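Local coordinates for protein Exo-1,5-alpha-l-arabinofuranobiosidase (Gibberella zeae, PDB 2YDT) that probably hydrolyses alpha-1,5-linked L-arabinan from the chain end, releasing arabinobiose, and here holds an iminosugar inhibitor and an arabinofuranose in its pocket, at residues A[290-302]-A[313-327]. Numbering follows the deposited sequence.
Sequences IVVSCGTRSEIFT and KKWDVPQPTAYTRSL. With MN (manganese (II) ion), chain M.
With chi1 at -164°, R325 sends CG away from its own backbone N, and a turn at chi3 brings its guanidinium edge-on to S293 OG, itself swung anti to N (chi1 178°). The two meet at the junction between neighbouring blades of a six-bladed beta-propeller: segment 290-302 supplies the two middle strands of one blade, while segment 313-327 runs from its outermost strand, 313-315, through a linker back to the innermost strand, 326-330, of the next. Such a linker illustrates how a buried arginine can fasten a loop through backbone oxygens. NE and NH2 of R325 both donate to S293 OG, NE at 3.0 Å, whereas NH1 and NH2 of R325 take S298 O end-on; NH1 is 2.8 Å from that oxygen, and both approach it from one face of the carbonyl plane. A weak bond from NH2 to E299 O adds to the grip. Beyond R325, L327 CD1 packs on V291 CG1 at 3.9 Å, joining the two blades. The hydroxyl of Y323, on the same linker, makes a weak hydrogen bond to the bound iminosugar.

At the outer hairpin, antiparallel pairing of I300 with W315 and T302 with K313 sets the register. K314 lays its aliphatic chain alongside F301, K314 CB 3.8 Å from F301 CE1, and its NZ pairs with D268 and T270. R297 NE and NH2 form a side-on salt bridge with E299, one nitrogen to each carboxylate oxygen, and E299 OE2 shares a manganese ion with D316 OD1, at 2.4 and 2.2 Å respectively. On the I300 side, the W315 indole points NE1 in its ring plane at T302 OG1, a nearly straight 2.8 Å hydrogen bond.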
loop_
_atom_site.group_PDB
_atom_site.type_symbol
_atom_site.label_atom_id
_atom_site.label_comp_id
_atom_site.label_asym_id
_atom_site.label_seq_id
_atom_site.Cartn_x
_atom_site.Cartn_y
_atom_site.Cartn_z
ATOM N N ILE A 290 -5.362 15.665 -2.810
ATOM C CA ILE A 290 -4.908 14.484 -2.037
ATOM C C ILE A 290 -6.124 13.586 -1.939
ATOM O O ILE A 290 -7.199 14.044 -1.612
ATOM C CB ILE A 290 -4.402 14.829 -0.601
ATOM C CG1 ILE A 290 -3.291 15.871 -0.624
ATOM C CG2 ILE A 290 -3.961 13.539 0.132
ATOM C CD1 ILE A 290 -2.997 16.549 0.677
ATOM N N VAL A 291 -5.962 12.291 -2.234
ATOM C CA VAL A 291 -7.042 11.309 -2.146
ATOM C C VAL A 291 -6.654 10.166 -1.195
ATOM O O VAL A 291 -5.578 9.557 -1.374
ATOM C CB VAL A 291 -7.449 10.742 -3.520
ATOM C CG1 VAL A 291 -8.743 9.972 -3.392
ATOM C CG2 VAL A 291 -7.668 11.904 -4.540
ATOM N N VAL A 292 -7.495 9.908 -0.213
ATOM C CA VAL A 292 -7.249 8.841 0.754
ATOM C C VAL A 292 -8.412 7.839 0.775
ATOM O O VAL A 292 -9.597 8.190 0.799
ATOM C CB VAL A 292 -7.024 9.396 2.181
ATOM C CG1 VAL A 292 -6.979 8.282 3.183
ATOM C CG2 VAL A 292 -5.698 10.190 2.255
ATOM N N SER A 293 -8.063 6.572 0.807
ATOM C CA SER A 293 -9.015 5.493 1.097
ATOM C C SER A 293 -8.679 4.935 2.450
ATOM O O SER A 293 -7.527 4.995 2.888
ATOM C CB SER A 293 -8.937 4.383 0.046
ATOM O OG SER A 293 -9.838 3.300 0.334
ATOM N N CYS A 294 -9.696 4.365 3.118
ATOM C CA CYS A 294 -9.470 3.509 4.268
ATOM C C CYS A 294 -10.144 2.148 4.063
ATOM O O CYS A 294 -10.921 1.988 3.127
ATOM C CB CYS A 294 -9.948 4.165 5.555
ATOM S SG CYS A 294 -11.724 4.106 5.849
ATOM N N GLY A 295 -9.832 1.198 4.929
ATOM C CA GLY A 295 -10.252 -0.197 4.763
ATOM C C GLY A 295 -11.548 -0.592 5.474
ATOM O O GLY A 295 -11.899 -1.780 5.498
ATOM N N THR A 296 -12.277 0.402 6.012
ATOM C CA THR A 296 -13.521 0.136 6.761
ATOM C C THR A 296 -14.735 0.881 6.200
ATOM O O THR A 296 -15.854 0.701 6.729
ATOM C CB THR A 296 -13.386 0.478 8.239
ATOM O OG1 THR A 296 -13.159 1.882 8.436
ATOM C CG2 THR A 296 -12.266 -0.364 8.924
ATOM N N ARG A 297 -14.528 1.728 5.204
ATOM C CA ARG A 297 -15.625 2.483 4.539
ATOM C C ARG A 297 -15.402 2.525 3.068
ATOM O O ARG A 297 -14.264 2.386 2.633
ATOM C CB ARG A 297 -15.649 3.932 5.049
ATOM C CG ARG A 297 -15.831 4.037 6.521
ATOM C CD ARG A 297 -16.076 5.443 6.946
ATOM N NE ARG A 297 -17.313 5.935 6.338
ATOM C CZ ARG A 297 -18.449 6.145 6.987
ATOM N NH1 ARG A 297 -18.540 5.930 8.307
ATOM N NH2 ARG A 297 -19.500 6.585 6.297
ATOM N N SER A 298 -16.466 2.791 2.285
ATOM C CA SER A 298 -16.342 2.812 0.836
ATOM C C SER A 298 -16.024 4.162 0.219
ATOM O O SER A 298 -15.600 4.221 -0.946
ATOM C CB SER A 298 -17.607 2.229 0.191
ATOM O OG SER A 298 -18.729 3.030 0.501
ATOM N N GLU A 299 -16.226 5.251 0.968
ATOM C CA GLU A 299 -15.997 6.572 0.427
ATOM C C GLU A 299 -14.511 6.866 0.191
ATOM O O GLU A 299 -13.618 6.170 0.731
ATOM C CB GLU A 299 -16.580 7.661 1.333
ATOM C CG GLU A 299 -18.099 7.503 1.541
ATOM C CD GLU A 299 -18.492 6.710 2.745
ATOM O OE1 GLU A 299 -17.648 6.061 3.387
ATOM O OE2 GLU A 299 -19.693 6.738 3.114
ATOM N N ILE A 300 -14.251 7.883 -0.618
ATOM C CA ILE A 300 -12.905 8.482 -0.711
ATOM C C ILE A 300 -12.925 9.804 0.069
ATOM O O ILE A 300 -13.992 10.465 0.182
ATOM C CB ILE A 300 -12.401 8.628 -2.138
ATOM C CG1 ILE A 300 -13.274 9.597 -2.969
ATOM C CG2 ILE A 300 -12.223 7.192 -2.774
ATOM C CD1 ILE A 300 -12.635 10.051 -4.259
ATOM N N PHE A 301 -11.759 10.167 0.577
ATOM C CA PHE A 301 -11.529 11.356 1.371
ATOM C C PHE A 301 -10.526 12.242 0.644
ATOM O O PHE A 301 -9.439 11.796 0.266
ATOM C CB PHE A 301 -11.073 10.981 2.762
ATOM C CG PHE A 301 -12.091 10.201 3.521
ATOM C CD1 PHE A 301 -12.994 10.818 4.363
ATOM C CD2 PHE A 301 -12.223 8.835 3.326
ATOM C CE1 PHE A 301 -13.982 10.082 5.030
ATOM C CE2 PHE A 301 -13.201 8.100 4.001
ATOM C CZ PHE A 301 -14.087 8.742 4.845
ATOM N N THR A 302 -10.885 13.512 0.437
ATOM C CA THR A 302 -10.060 14.385 -0.400
ATOM C C THR A 302 -9.631 15.641 0.347
ATOM O O THR A 302 -10.302 16.069 1.269
ATOM C CB THR A 302 -10.785 14.825 -1.712
ATOM O OG1 THR A 302 -11.965 15.595 -1.376
ATOM C CG2 THR A 302 -11.167 13.606 -2.570
ATOM N N LYS A 313 -12.793 16.326 2.815
ATOM C CA LYS A 313 -14.168 16.093 2.347
ATOM C C LYS A 313 -14.339 14.602 2.029
ATOM O O LYS A 313 -13.351 13.897 1.806
ATOM C CB LYS A 313 -14.490 16.928 1.114
ATOM C CG LYS A 313 -14.077 18.436 1.168
ATOM C CD LYS A 313 -14.640 19.190 2.324
ATOM C CE LYS A 313 -14.379 20.700 2.220
ATOM N NZ LYS A 313 -14.528 21.356 3.585
ATOM N N LYS A 314 -15.578 14.134 2.017
ATOM C CA LYS A 314 -15.886 12.727 1.807
ATOM C C LYS A 314 -16.838 12.569 0.628
ATOM O O LYS A 314 -17.808 13.340 0.524
ATOM C CB LYS A 314 -16.495 12.182 3.069
ATOM C CG LYS A 314 -17.205 10.809 2.960
ATOM C CD LYS A 314 -17.821 10.408 4.279
ATOM C CE LYS A 314 -19.233 10.965 4.419
ATOM N NZ LYS A 314 -20.029 10.203 5.394
ATOM N N TRP A 315 -16.615 11.568 -0.225
ATOM C CA TRP A 315 -17.408 11.323 -1.441
ATOM C C TRP A 315 -17.660 9.841 -1.690
ATOM O O TRP A 315 -16.731 9.021 -1.601
ATOM C CB TRP A 315 -16.752 11.908 -2.709
ATOM C CG TRP A 315 -16.114 13.263 -2.528
ATOM C CD1 TRP A 315 -14.818 13.508 -2.216
ATOM C CD2 TRP A 315 -16.749 14.546 -2.607
ATOM N NE1 TRP A 315 -14.583 14.856 -2.107
ATOM C CE2 TRP A 315 -15.757 15.517 -2.351
ATOM C CE3 TRP A 315 -18.045 14.968 -2.907
ATOM C CZ2 TRP A 315 -16.027 16.890 -2.359
ATOM C CZ3 TRP A 315 -18.311 16.326 -2.922
ATOM C CH2 TRP A 315 -17.313 17.266 -2.649
ATOM N N ASP A 316 -18.898 9.489 -2.053
ATOM C CA ASP A 316 -19.225 8.119 -2.418
ATOM C C ASP A 316 -18.628 7.758 -3.746
ATOM O O ASP A 316 -18.492 8.602 -4.648
ATOM C CB ASP A 316 -20.759 7.932 -2.515
ATOM C CG ASP A 316 -21.432 8.011 -1.209
ATOM O OD1 ASP A 316 -20.956 7.395 -0.233
ATOM O OD2 ASP A 316 -22.477 8.692 -1.125
ATOM N N VAL A 317 -18.263 6.473 -3.872
ATOM C CA VAL A 317 -17.782 5.914 -5.121
ATOM C C VAL A 317 -18.388 4.517 -5.283
ATOM O O VAL A 317 -18.871 3.961 -4.300
ATOM C CB VAL A 317 -16.213 5.804 -5.136
ATOM C CG1 VAL A 317 -15.539 7.211 -5.125
ATOM C CG2 VAL A 317 -15.733 4.920 -3.991
ATOM N N PRO A 318 -18.353 3.952 -6.493
ATOM C CA PRO A 318 -19.013 2.659 -6.659
ATOM C C PRO A 318 -18.242 1.419 -6.227
ATOM O O PRO A 318 -18.803 0.324 -6.200
ATOM C CB PRO A 318 -19.274 2.576 -8.151
ATOM C CG PRO A 318 -18.379 3.541 -8.776
ATOM C CD PRO A 318 -18.005 4.565 -7.784
ATOM N N GLN A 319 -16.956 1.593 -5.934
ATOM C CA GLN A 319 -16.116 0.462 -5.559
ATOM C C GLN A 319 -16.358 0.127 -4.091
ATOM O O GLN A 319 -16.418 1.005 -3.235
ATOM C CB GLN A 319 -14.652 0.830 -5.806
ATOM C CG GLN A 319 -13.677 -0.314 -5.507
ATOM C CD GLN A 319 -13.724 -1.419 -6.531
ATOM O OE1 GLN A 319 -14.257 -1.281 -7.665
ATOM N NE2 GLN A 319 -13.154 -2.554 -6.150
ATOM N N PRO A 320 -16.546 -1.184 -3.761
ATOM C CA PRO A 320 -16.837 -1.542 -2.394
ATOM C C PRO A 320 -15.685 -1.365 -1.388
ATOM O O PRO A 320 -14.522 -1.224 -1.772
ATOM C CB PRO A 320 -17.230 -3.018 -2.510
ATOM C CG PRO A 320 -16.557 -3.499 -3.684
ATOM C CD PRO A 320 -16.560 -2.346 -4.653
ATOM N N THR A 321 -16.040 -1.406 -0.114
ATOM C CA THR A 321 -15.073 -1.416 0.986
ATOM C C THR A 321 -14.186 -2.651 0.895
ATOM O O THR A 321 -14.664 -3.777 0.644
ATOM C CB THR A 321 -15.788 -1.412 2.301
ATOM O OG1 THR A 321 -16.578 -0.199 2.383
ATOM C CG2 THR A 321 -14.808 -1.504 3.476
ATOM N N ALA A 322 -12.882 -2.432 1.083
ATOM C CA ALA A 322 -11.926 -3.533 1.110
ATOM C C ALA A 322 -10.747 -3.188 2.022
ATOM O O ALA A 322 -10.346 -2.020 2.144
ATOM C CB ALA A 322 -11.434 -3.878 -0.296
ATOM N N TYR A 323 -10.159 -4.218 2.619
ATOM C CA TYR A 323 -8.910 -4.077 3.353
ATOM C C TYR A 323 -7.814 -3.563 2.455
ATOM O O TYR A 323 -7.602 -4.072 1.335
ATOM C CB TYR A 323 -8.514 -5.429 3.940
ATOM C CG TYR A 323 -7.258 -5.422 4.783
ATOM C CD1 TYR A 323 -7.228 -4.808 6.038
ATOM C CD2 TYR A 323 -6.097 -6.086 4.349
ATOM C CE1 TYR A 323 -6.072 -4.822 6.827
ATOM C CE2 TYR A 323 -4.946 -6.102 5.134
ATOM C CZ TYR A 323 -4.947 -5.483 6.381
ATOM O OH TYR A 323 -3.842 -5.536 7.165
ATOM N N THR A 324 -7.153 -2.508 2.935
ATOM C CA THR A 324 -6.080 -1.816 2.200
ATOM C C THR A 324 -6.441 -1.565 0.719
ATOM O O THR A 324 -5.632 -1.681 -0.202
ATOM C CB THR A 324 -4.664 -2.472 2.417
ATOM O OG1 THR A 324 -3.647 -1.558 1.990
ATOM C CG2 THR A 324 -4.504 -3.821 1.659
ATOM N N ARG A 325 -7.674 -1.123 0.496
ATOM C CA ARG A 325 -8.115 -0.708 -0.822
ATOM C C ARG A 325 -7.155 0.357 -1.333
ATOM O O ARG A 325 -6.815 1.287 -0.573
ATOM C CB ARG A 325 -9.580 -0.233 -0.744
ATOM C CG ARG A 325 -10.275 -0.138 -2.092
ATOM C CD ARG A 325 -11.718 0.398 -1.969
ATOM N NE ARG A 325 -11.717 1.753 -1.427
ATOM C CZ ARG A 325 -12.784 2.528 -1.356
ATOM N NH1 ARG A 325 -13.942 2.099 -1.837
ATOM N NH2 ARG A 325 -12.701 3.727 -0.775
ATOM N N SER A 326 -6.707 0.216 -2.578
ATOM C CA SER A 326 -5.644 1.052 -3.111
ATOM C C SER A 326 -6.126 1.969 -4.198
ATOM O O SER A 326 -7.257 1.826 -4.718
ATOM C CB SER A 326 -4.475 0.198 -3.612
ATOM O OG SER A 326 -4.884 -0.779 -4.508
ATOM N N LEU A 327 -5.273 2.935 -4.532
ATOM C CA LEU A 327 -5.613 4.005 -5.482
ATOM C C LEU A 327 -4.510 4.236 -6.488
ATOM O O LEU A 327 -3.318 3.997 -6.223
ATOM C CB LEU A 327 -5.835 5.310 -4.707
ATOM C CG LEU A 327 -6.865 5.359 -3.597
ATOM C CD1 LEU A 327 -6.754 6.703 -2.745
ATOM C CD2 LEU A 327 -8.283 5.198 -4.155
HETATM MN MN MN M . -21.611 7.167 1.826
HETATM O O HOH W 1 -7.907 1.879 1.874
HETATM O O HOH W 2 -12.448 0.514 1.444
HETATM O O HOH W 3 -19.414 5.063 -1.347
HETATM O O HOH W 4 -21.394 8.789 2.326
#